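PDB 6KBH: cytochrome P450 monooxygenase from Rhodococcus sp. ECU0066, which carries heme, FMN and a 2Fe-2S cluster on a single chain and probably uses electrons passed between them to drive monooxygenation at the heme. Local coordinates for residues 334-339 with 345-350; 65-70 with 81-86; 71-76 with 101-106. All blocks are in the same frame, centred on the assembly; numbering follows the deposited sequence.

Interaction 1: 334-339 with 345-350. With HEM (protoporphyrin IX containing Fe), chain C.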
loop_
_atom_site.group_PDB
_atom_site.type_symbol
_atom_site.label_atom_id
_atom_site.label_comp_id
_atom_site.label_asym_id
_atom_site.label_seq_id
_atom_site.Cartn_x
_atom_site.Cartn_y
_atom_site.Cartn_z
ATOM N N ARG A 334 -3.364 17.624 17.984
ATOM C CA ARG A 334 -1.990 17.859 18.396
ATOM C C ARG A 334 -1.952 19.075 19.311
ATOM O O ARG A 334 -2.813 19.956 19.233
ATOM C CB ARG A 334 -1.061 18.070 17.189
ATOM C CG ARG A 334 -0.739 16.792 16.422
ATOM C CD ARG A 334 0.171 15.877 17.230
ATOM N NE ARG A 334 0.568 14.689 16.481
ATOM C CZ ARG A 334 -0.087 13.531 16.510
ATOM N NH1 ARG A 334 -1.179 13.398 17.246
ATOM N NH2 ARG A 334 0.352 12.505 15.796
ATOM N N LEU A 335 -0.953 19.109 20.185
ATOM C CA LEU A 335 -0.771 20.195 21.141
ATOM C C LEU A 335 0.448 21.008 20.728
ATOM O O LEU A 335 1.568 20.486 20.712
ATOM C CB LEU A 335 -0.604 19.650 22.560
ATOM C CG LEU A 335 -0.198 20.632 23.661
ATOM C CD1 LEU A 335 -1.247 21.719 23.837
ATOM C CD2 LEU A 335 0.038 19.892 24.970
ATOM N N VAL A 336 0.228 22.279 20.385
ATOM C CA VAL A 336 1.326 23.140 19.964
ATOM C C VAL A 336 2.234 23.414 21.155
ATOM O O VAL A 336 1.766 23.767 22.244
ATOM C CB VAL A 336 0.788 24.442 19.355
ATOM C CG1 VAL A 336 1.924 25.268 18.787
ATOM C CG2 VAL A 336 -0.245 24.139 18.281
ATOM N N THR A 337 3.542 23.247 20.955
ATOM C CA THR A 337 4.510 23.361 22.038
ATOM C C THR A 337 5.272 24.681 22.038
ATOM O O THR A 337 5.948 24.984 23.027
ATOM C CB THR A 337 5.517 22.204 21.978
ATOM O OG1 THR A 337 6.390 22.387 20.856
ATOM C CG2 THR A 337 4.795 20.870 21.836
ATOM N N ALA A 338 5.184 25.465 20.968
ATOM C CA ALA A 338 5.867 26.749 20.909
ATOM C C ALA A 338 5.128 27.655 19.937
ATOM O O ALA A 338 4.395 27.188 19.062
ATOM C CB ALA A 338 7.336 26.587 20.495
ATOM N N ASP A 339 5.322 28.962 20.103
ATOM C CA ASP A 339 4.691 29.929 19.212
ATOM C C ASP A 339 5.130 29.680 17.775
ATOM O O ASP A 339 6.323 29.722 17.463
ATOM C CB ASP A 339 5.039 31.357 19.633
ATOM C CG ASP A 339 4.351 31.774 20.918
ATOM O OD1 ASP A 339 3.345 31.138 21.296
ATOM O OD2 ASP A 339 4.817 32.747 21.550
ATOM N N VAL A 345 -1.389 32.151 9.755
ATOM C CA VAL A 345 -2.100 32.411 11.002
ATOM C C VAL A 345 -1.171 32.110 12.172
ATOM O O VAL A 345 -0.608 31.013 12.266
ATOM C CB VAL A 345 -3.383 31.568 11.086
ATOM C CG1 VAL A 345 -4.134 31.864 12.377
ATOM C CG2 VAL A 345 -4.263 31.819 9.869
ATOM N N GLU A 346 -1.011 33.083 13.063
ATOM C CA GLU A 346 -0.190 32.882 14.250
ATOM C C GLU A 346 -0.906 31.966 15.234
ATOM O O GLU A 346 -2.083 32.171 15.546
ATOM C CB GLU A 346 0.135 34.220 14.911
ATOM C CG GLU A 346 0.788 35.229 13.987
ATOM C CD GLU A 346 1.741 36.147 14.721
ATOM O OE1 GLU A 346 2.131 35.808 15.859
ATOM O OE2 GLU A 346 2.097 37.207 14.163
ATOM N N VAL A 347 -0.194 30.956 15.720
ATOM C CA VAL A 347 -0.730 29.973 16.651
ATOM C C VAL A 347 0.165 29.968 17.884
ATOM O O VAL A 347 1.377 29.798 17.753
ATOM C CB VAL A 347 -0.801 28.562 16.038
ATOM C CG1 VAL A 347 -1.500 27.604 16.983
ATOM C CG2 VAL A 347 -1.517 28.606 14.694
ATOM N N PRO A 348 -0.376 30.145 19.084
ATOM C CA PRO A 348 0.467 30.261 20.275
ATOM C C PRO A 348 0.801 28.913 20.902
ATOM O O PRO A 348 0.183 27.885 20.619
ATOM C CB PRO A 348 -0.405 31.095 21.222
ATOM C CG PRO A 348 -1.792 30.680 20.872
ATOM C CD PRO A 348 -1.797 30.394 19.388
ATOM N N ALA A 349 1.808 28.944 21.770
ATOM C CA ALA A 349 2.159 27.763 22.544
ATOM C C ALA A 349 1.029 27.413 23.501
ATOM O O ALA A 349 0.445 28.288 24.146
ATOM C CB ALA A 349 3.455 27.997 23.319
ATOM N N GLY A 350 0.720 26.122 23.588
ATOM C CA GLY A 350 -0.413 25.655 24.349
ATOM C C GLY A 350 -1.681 25.484 23.541
ATOM O O GLY A 350 -2.612 24.819 24.008
HETATM C CHA HEM C . -2.160 5.512 15.967
HETATM C CHB HEM C . -6.017 5.645 12.718
HETATM C CHC HEM C . -6.647 0.410 13.166
HETATM C CHD HEM C . -2.817 0.316 16.380
HETATM C C1A HEM C . -3.245 5.755 15.015
HETATM C C2A HEM C . -3.356 7.176 14.667
HETATM C C3A HEM C . -4.421 7.214 13.764
HETATM C C4A HEM C . -4.863 5.800 13.653
HETATM C CMA HEM C . -4.978 8.423 13.078
HETATM C CAA HEM C . -2.521 8.330 15.132
HETATM C CBA HEM C . -1.543 8.841 14.121
HETATM C CGA HEM C . -0.504 9.827 14.537
HETATM O O1A HEM C . -0.829 10.342 15.640
HETATM O O2A HEM C . 0.409 9.873 13.669
HETATM C C1B HEM C . -6.569 4.268 12.523
HETATM C C2B HEM C . -7.741 3.914 11.598
HETATM C C3B HEM C . -7.930 2.274 11.741
HETATM C C4B HEM C . -6.867 1.832 12.729
HETATM C CMB HEM C . -8.539 4.853 10.760
HETATM C CAB HEM C . -8.936 1.404 11.068
HETATM C CBB HEM C . -9.063 1.495 9.587
HETATM C C1C HEM C . -5.530 0.215 14.134
HETATM C C2C HEM C . -5.432 -1.180 14.475
HETATM C C3C HEM C . -4.384 -1.234 15.366
HETATM C C4C HEM C . -3.946 0.150 15.469
HETATM C CMC HEM C . -6.270 -2.310 13.976
HETATM C CAC HEM C . -3.833 -2.458 16.029
HETATM C CBC HEM C . -4.059 -2.704 17.478
HETATM C C1D HEM C . -2.459 1.740 16.418
HETATM C C2D HEM C . -1.301 2.009 17.332
HETATM C C3D HEM C . -1.089 3.641 17.209
HETATM C C4D HEM C . -2.157 4.061 16.239
HETATM C CMD HEM C . -0.547 1.016 18.146
HETATM C CAD HEM C . -0.063 4.472 17.894
HETATM C CBD HEM C . 1.307 4.421 17.302
HETATM C CGD HEM C . 2.240 5.519 17.661
HETATM O O1D HEM C . 1.561 6.471 18.115
HETATM O O2D HEM C . 3.428 5.197 17.402
HETATM N NA HEM C . -4.163 4.888 14.409
HETATM N NB HEM C . -5.998 3.025 13.144
HETATM N NC HEM C . -4.623 1.057 14.735
HETATM N ND HEM C . -3.046 2.930 15.651
HETATM FE FE HEM C . -4.647 2.996 14.491
#
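L335, V336 and D339 meet residues 347-350 where strand 332-336 leaves the small mixed sheet of the P450 fold and the β-hairpin 340-342/345-347 brings the chain back. The first residue, R334, points the other way, to the heme. Its chain bends at chi2 (-70°), and the guanidinium meets the heme carboxylate through its edge: NH2 donates to O1A, nearly straight at 172°, although the modelled length is too short to be taken literally at this resolution. The heme also takes hydrogen bonds from R137, H133 and H391. Next along the strand, L335 lays CD1 against G350 O at 3.4 Å, a plain carbon-to-carbonyl packing contact. V336 faces the returning segment with both methyls: CG1 rests on P348 O at 3.6 Å, while CG2 meets V347 CG1 at 3.9 Å, the two valine side chains crossing at about a right angle. The carbonyl of V336 takes the backbone N-H of G350, with N and O 2.9 Å apart. T337 turns its side chain away, and its OG1 bonds to the carbonyl oxygens of E92 and L93. A338 also points its methyl away, yet the methyl of A349 reaches its CA at 3.6 Å. D339 closes the contact. With CG anti to its carbonyl carbon (chi1 -71°), the carboxylate is brought to the backbone of P348 and A349, and OD1 accepts the backbone N-H of A349 nearly along the C-O axis, the N of A349 and OD1 of D339 standing 2.7 Å apart.

Interaction 2: 65-70 with 81-86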
loop_
_atom_site.group_PDB
_atom_site.type_symbol
_atom_site.label_atom_id
_atom_site.label_comp_id
_atom_site.label_asym_id
_atom_site.label_seq_id
_atom_site.Cartn_x
_atom_site.Cartn_y
_atom_site.Cartn_z
ATOM N N GLU A 65 -9.998 29.943 3.921
ATOM C CA GLU A 65 -9.421 30.078 5.260
ATOM C C GLU A 65 -8.938 28.724 5.745
ATOM O O GLU A 65 -9.675 27.983 6.410
ATOM C CB GLU A 65 -10.419 30.682 6.247
ATOM C CG GLU A 65 -9.758 31.191 7.513
ATOM C CD GLU A 65 -10.715 31.928 8.417
ATOM O OE1 GLU A 65 -11.932 31.898 8.140
ATOM O OE2 GLU A 65 -10.247 32.537 9.402
ATOM N N PRO A 66 -7.679 28.377 5.461
ATOM C CA PRO A 66 -7.196 27.021 5.769
ATOM C C PRO A 66 -6.962 26.770 7.250
ATOM O O PRO A 66 -6.879 25.603 7.656
ATOM C CB PRO A 66 -5.886 26.939 4.981
ATOM C CG PRO A 66 -5.388 28.356 4.980
ATOM C CD PRO A 66 -6.611 29.241 4.926
ATOM N N VAL A 67 -6.841 27.820 8.063
ATOM C CA VAL A 67 -6.567 27.698 9.492
ATOM C C VAL A 67 -7.390 28.747 10.224
ATOM O O VAL A 67 -7.296 29.940 9.916
ATOM C CB VAL A 67 -5.069 27.879 9.809
ATOM C CG1 VAL A 67 -4.830 27.867 11.314
ATOM C CG2 VAL A 67 -4.249 26.806 9.129
ATOM N N PHE A 68 -8.189 28.314 11.194
ATOM C CA PHE A 68 -9.010 29.262 11.929
ATOM C C PHE A 68 -9.189 28.797 13.364
ATOM O O PHE A 68 -9.008 27.620 13.692
ATOM C CB PHE A 68 -10.377 29.472 11.259
ATOM C CG PHE A 68 -11.218 28.223 11.154
ATOM C CD1 PHE A 68 -11.123 27.396 10.045
ATOM C CD2 PHE A 68 -12.127 27.894 12.149
ATOM C CE1 PHE A 68 -11.905 26.258 9.937
ATOM C CE2 PHE A 68 -12.911 26.757 12.046
ATOM C CZ PHE A 68 -12.798 25.937 10.935
ATOM N N TYR A 69 -9.539 29.753 14.220
ATOM C CA TYR A 69 -9.919 29.460 15.589
ATOM C C TYR A 69 -11.420 29.217 15.659
ATOM O O TYR A 69 -12.208 29.938 15.041
ATOM C CB TYR A 69 -9.528 30.600 16.528
ATOM C CG TYR A 69 -9.897 30.318 17.959
ATOM C CD1 TYR A 69 -9.222 29.348 18.687
ATOM C CD2 TYR A 69 -10.936 31.002 18.581
ATOM C CE1 TYR A 69 -9.560 29.070 19.997
ATOM C CE2 TYR A 69 -11.281 30.732 19.893
ATOM C CZ TYR A 69 -10.588 29.766 20.594
ATOM O OH TYR A 69 -10.922 29.488 21.898
ATOM N N SER A 70 -11.808 28.189 16.406
ATOM C CA SER A 70 -13.205 27.817 16.553
ATOM C C SER A 70 -13.682 28.222 17.938
ATOM O O SER A 70 -13.073 27.801 18.929
ATOM C CB SER A 70 -13.383 26.314 16.338
ATOM O OG SER A 70 -14.680 25.885 16.711
ATOM N N TYR A 81 -4.321 19.644 3.138
ATOM C CA TYR A 81 -3.599 18.378 3.269
ATOM C C TYR A 81 -2.102 18.577 3.497
ATOM O O TYR A 81 -1.500 17.869 4.315
ATOM C CB TYR A 81 -3.875 17.522 2.028
ATOM C CG TYR A 81 -3.001 16.300 1.822
ATOM C CD1 TYR A 81 -1.767 16.399 1.195
ATOM C CD2 TYR A 81 -3.443 15.036 2.198
ATOM C CE1 TYR A 81 -0.982 15.294 0.991
ATOM C CE2 TYR A 81 -2.658 13.919 1.994
ATOM C CZ TYR A 81 -1.430 14.057 1.387
ATOM O OH TYR A 81 -0.635 12.959 1.173
ATOM N N GLU A 82 -1.479 19.521 2.785
ATOM C CA GLU A 82 -0.086 19.850 3.079
ATOM C C GLU A 82 0.075 20.241 4.545
ATOM O O GLU A 82 1.035 19.830 5.206
ATOM C CB GLU A 82 0.402 20.990 2.178
ATOM C CG GLU A 82 0.766 20.659 0.712
ATOM C CD GLU A 82 1.441 19.306 0.509
ATOM O OE1 GLU A 82 2.686 19.238 0.608
ATOM O OE2 GLU A 82 0.735 18.312 0.235
ATOM N N ASP A 83 -0.875 21.017 5.074
ATOM C CA ASP A 83 -0.731 21.570 6.419
ATOM C C ASP A 83 -0.865 20.493 7.490
ATOM O O ASP A 83 -0.061 20.442 8.429
ATOM C CB ASP A 83 -1.758 22.681 6.643
ATOM C CG ASP A 83 -1.320 24.011 6.057
ATOM O OD1 ASP A 83 -0.098 24.224 5.902
ATOM O OD2 ASP A 83 -2.199 24.845 5.754
ATOM N N VAL A 84 -1.884 19.634 7.389
ATOM C CA VAL A 84 -2.057 18.629 8.435
ATOM C C VAL A 84 -1.004 17.535 8.310
ATOM O O VAL A 84 -0.644 16.900 9.308
ATOM C CB VAL A 84 -3.486 18.047 8.437
ATOM C CG1 VAL A 84 -4.518 19.140 8.250
ATOM C CG2 VAL A 84 -3.644 16.991 7.387
ATOM N N LYS A 85 -0.486 17.294 7.104
ATOM C CA LYS A 85 0.685 16.436 6.989
ATOM C C LYS A 85 1.888 17.085 7.658
ATOM O O LYS A 85 2.681 16.409 8.328
ATOM C CB LYS A 85 0.992 16.126 5.521
ATOM C CG LYS A 85 2.186 15.195 5.346
ATOM C CD LYS A 85 2.777 15.233 3.945
ATOM C CE LYS A 85 2.059 14.277 3.009
ATOM N NZ LYS A 85 2.843 14.023 1.768
ATOM N N ALA A 86 2.031 18.402 7.500
ATOM C CA ALA A 86 3.138 19.111 8.131
ATOM C C ALA A 86 3.033 19.084 9.649
ATOM O O ALA A 86 4.058 19.080 10.339
ATOM C CB ALA A 86 3.195 20.552 7.627
#
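D83 meets P66 and V67 through one carboxylate oxygen, in a thin contact that contains no hydrogen bond between the two segments. CB of D83 leaves helix 81-89, helix B of the P450 fold, in the direction of strand 67-69, and the side chain also packs on V78 of the adjacent strand. Next comes CG, placed beside the backbone N (chi1 -81°); CG of D83 is still 5.1 Å from V67 CG2. From there the carboxylate divides. OD1 is turned from the strand and touches neither P66 nor V67. OD2 points to it, lying 4.3 Å from P66 CB and 4.4 Å from V67 CG2, so the charged tip brushes an apolar edge without a polar partner in it. That partner is N343, whose ND2 is hydrogen-bonded to OD2, and N343 is also touched by the side chain of P66. The aspartate is thus tied by one hydrogen bond to the turn of the hairpin 340-342/345-347. It sits at the start of helix 81-89, with strand 76-78 beside it and strand 67-69, an outermost strand of the mixed sheet, beyond its carboxylate.

Interaction 3: 71-76 with 101-106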
loop_
_atom_site.group_PDB
_atom_site.type_symbol
_atom_site.label_atom_id
_atom_site.label_comp_id
_atom_site.label_asym_id
_atom_site.label_seq_id
_atom_site.Cartn_x
_atom_site.Cartn_y
_atom_site.Cartn_z
ATOM N N PRO A 71 -14.697 29.084 18.067
ATOM C CA PRO A 71 -15.215 29.383 19.414
ATOM C C PRO A 71 -16.005 28.247 20.042
ATOM O O PRO A 71 -15.909 28.056 21.260
ATOM C CB PRO A 71 -16.082 30.625 19.179
ATOM C CG PRO A 71 -15.445 31.287 18.003
ATOM C CD PRO A 71 -15.012 30.156 17.111
ATOM N N GLU A 72 -16.780 27.485 19.260
ATOM C CA GLU A 72 -17.605 26.422 19.833
ATOM C C GLU A 72 -16.750 25.410 20.585
ATOM O O GLU A 72 -16.955 25.163 21.780
ATOM C CB GLU A 72 -18.429 25.736 18.738
ATOM C CG GLU A 72 -19.374 24.629 19.238
ATOM C CD GLU A 72 -20.449 25.120 20.211
ATOM O OE1 GLU A 72 -20.721 26.337 20.269
ATOM O OE2 GLU A 72 -21.037 24.278 20.919
ATOM N N LEU A 73 -15.784 24.815 19.901
ATOM C CA LEU A 73 -14.786 23.966 20.529
ATOM C C LEU A 73 -13.568 24.820 20.891
ATOM O O LEU A 73 -13.497 25.998 20.558
ATOM C CB LEU A 73 -14.445 22.807 19.590
ATOM C CG LEU A 73 -13.326 21.808 19.850
ATOM C CD1 LEU A 73 -13.859 20.402 19.740
ATOM C CD2 LEU A 73 -12.267 22.034 18.813
ATOM N N GLY A 74 -12.622 24.242 21.614
ATOM C CA GLY A 74 -11.526 25.065 22.076
ATOM C C GLY A 74 -10.285 25.104 21.208
ATOM O O GLY A 74 -9.259 25.627 21.658
ATOM N N TYR A 75 -10.333 24.585 19.983
ATOM C CA TYR A 75 -9.124 24.351 19.208
ATOM C C TYR A 75 -9.038 25.260 17.991
ATOM O O TYR A 75 -10.022 25.860 17.550
ATOM C CB TYR A 75 -9.031 22.901 18.712
ATOM C CG TYR A 75 -8.965 21.807 19.760
ATOM C CD1 TYR A 75 -9.301 22.041 21.092
ATOM C CD2 TYR A 75 -8.559 20.531 19.408
ATOM C CE1 TYR A 75 -9.238 21.029 22.033
ATOM C CE2 TYR A 75 -8.486 19.524 20.338
ATOM C CZ TYR A 75 -8.827 19.771 21.648
ATOM O OH TYR A 75 -8.752 18.752 22.566
ATOM N N TRP A 76 -7.831 25.326 17.443
ATOM C CA TRP A 76 -7.592 25.845 16.107
ATOM C C TRP A 76 -7.763 24.712 15.103
ATOM O O TRP A 76 -7.331 23.584 15.349
ATOM C CB TRP A 76 -6.184 26.437 16.016
ATOM C CG TRP A 76 -5.942 27.493 17.046
ATOM C CD1 TRP A 76 -5.785 27.310 18.392
ATOM C CD2 TRP A 76 -5.835 28.900 16.819
ATOM N NE1 TRP A 76 -5.589 28.518 19.015
ATOM C CE2 TRP A 76 -5.614 29.510 18.072
ATOM C CE3 TRP A 76 -5.907 29.705 15.678
ATOM C CZ2 TRP A 76 -5.462 30.888 18.214
ATOM C CZ3 TRP A 76 -5.755 31.074 15.821
ATOM C CH2 TRP A 76 -5.535 31.651 17.081
ATOM N N GLU A 101 -7.087 13.074 24.970
ATOM C CA GLU A 101 -7.685 13.958 25.964
ATOM C C GLU A 101 -9.187 14.046 25.734
ATOM O O GLU A 101 -9.645 14.269 24.611
ATOM C CB GLU A 101 -7.057 15.351 25.886
ATOM C CG GLU A 101 -7.060 16.128 27.194
ATOM C CD GLU A 101 -6.910 17.625 26.982
ATOM O OE1 GLU A 101 -7.513 18.159 26.025
ATOM O OE2 GLU A 101 -6.173 18.263 27.762
ATOM N N LYS A 102 -9.958 13.853 26.796
ATOM C CA LYS A 102 -11.405 13.851 26.663
ATOM C C LYS A 102 -11.917 15.282 26.547
ATOM O O LYS A 102 -11.460 16.179 27.259
ATOM C CB LYS A 102 -12.046 13.116 27.844
ATOM C CG LYS A 102 -11.775 11.610 27.814
ATOM C CD LYS A 102 -11.699 11.003 29.211
ATOM C CE LYS A 102 -10.502 10.053 29.364
ATOM N NZ LYS A 102 -9.372 10.671 30.140
ATOM N N ILE A 103 -12.843 15.493 25.606
ATOM C CA ILE A 103 -13.318 16.842 25.303
ATOM C C ILE A 103 -13.922 17.477 26.549
ATOM O O ILE A 103 -13.481 18.537 27.007
ATOM C CB ILE A 103 -14.325 16.811 24.137
ATOM C CG1 ILE A 103 -13.628 16.392 22.839
ATOM C CG2 ILE A 103 -14.993 18.169 23.964
ATOM C CD1 ILE A 103 -12.567 17.364 22.364
ATOM N N THR A 104 -14.933 16.828 27.120
ATOM C CA THR A 104 -15.391 17.291 28.422
ATOM C C THR A 104 -14.714 16.484 29.527
ATOM O O THR A 104 -14.591 15.256 29.414
ATOM C CB THR A 104 -16.905 17.163 28.545
ATOM O OG1 THR A 104 -17.285 15.799 28.343
ATOM C CG2 THR A 104 -17.601 18.042 27.507
ATOM N N PRO A 105 -14.264 17.146 30.590
ATOM C CA PRO A 105 -13.461 16.458 31.606
ATOM C C PRO A 105 -14.266 15.413 32.366
ATOM O O PRO A 105 -15.493 15.476 32.471
ATOM C CB PRO A 105 -13.012 17.592 32.538
ATOM C CG PRO A 105 -13.213 18.855 31.742
ATOM C CD PRO A 105 -14.397 18.584 30.870
ATOM N N THR A 106 -13.538 14.435 32.898
ATOM C CA THR A 106 -14.152 13.366 33.674
ATOM C C THR A 106 -14.621 13.896 35.025
ATOM O O THR A 106 -13.870 14.575 35.731
ATOM C CB THR A 106 -13.154 12.223 33.865
ATOM O OG1 THR A 106 -12.782 11.690 32.586
ATOM C CG2 THR A 106 -13.756 11.119 34.715
#
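E101 and I103 reach across to Y75 and L73, joining the region between strand 94-95 and helix 108-116 to the turn that links strands 67-69 and 76-78. In a P450 the first of these belongs to the B-C region, which generally borders the substrate pocket; on the partner turn, the side chain of Y75 lies about 13 Å from the bound heme. E101 comes first. Its CG stands anti to the backbone N (chi1 -152°), and from there the extended chain carries the carboxylate toward the tyrosine hydroxyl. OE1 stops 3.7 Å from Y75 OH, too far for a hydrogen bond, with the ring and carboxylate planes 54° apart. Both groups find their partners on neighbouring strands: OE1 forms a salt bridge with K352, and Y75 OH is hydrogen-bonded to NH1 of R333, which also binds the backbone O of E101. I103 supplies the apolar half. Its CG1 branch, beside the backbone N, brings CD1 within reach of both L73 and Y75, 4.2 Å from L73 CD1 and 4.1 Å from Y75 OH; the methyl lies to the face side of the phenol, above its hydroxyl and past the ring carbons. The backbone of I103 is in turn bonded to T213. The chemistry is that of two segments meeting indirectly: the small apolar touch is theirs alone, while R333 joins the Y75 hydroxyl to the E101 backbone and K352, through its salt bridge to OE1, would be expected to favour the charged carboxylate.

In the fold
From the N terminus, residues 65-70 and 71-76 run without a break through strand 67-69 and the turn after it; their partners, 81-86 and 101-106, follow in the same order, so interactions 2 and 3 cross. Interaction 2 closes a short loop around strand 76-78, interaction 3 a longer one that also takes in helix 81-89 and strand 94-95. Interaction 1 follows in series, some 230 residues later, closing a tight hairpin loop. It nevertheless packs on the others: V345 rests against V67 and W76, and P348 against W76. Together the three tie the mixed sheet, helix 81-89, the hairpin and the segment before helix 108-116 into one lobe beside the heme.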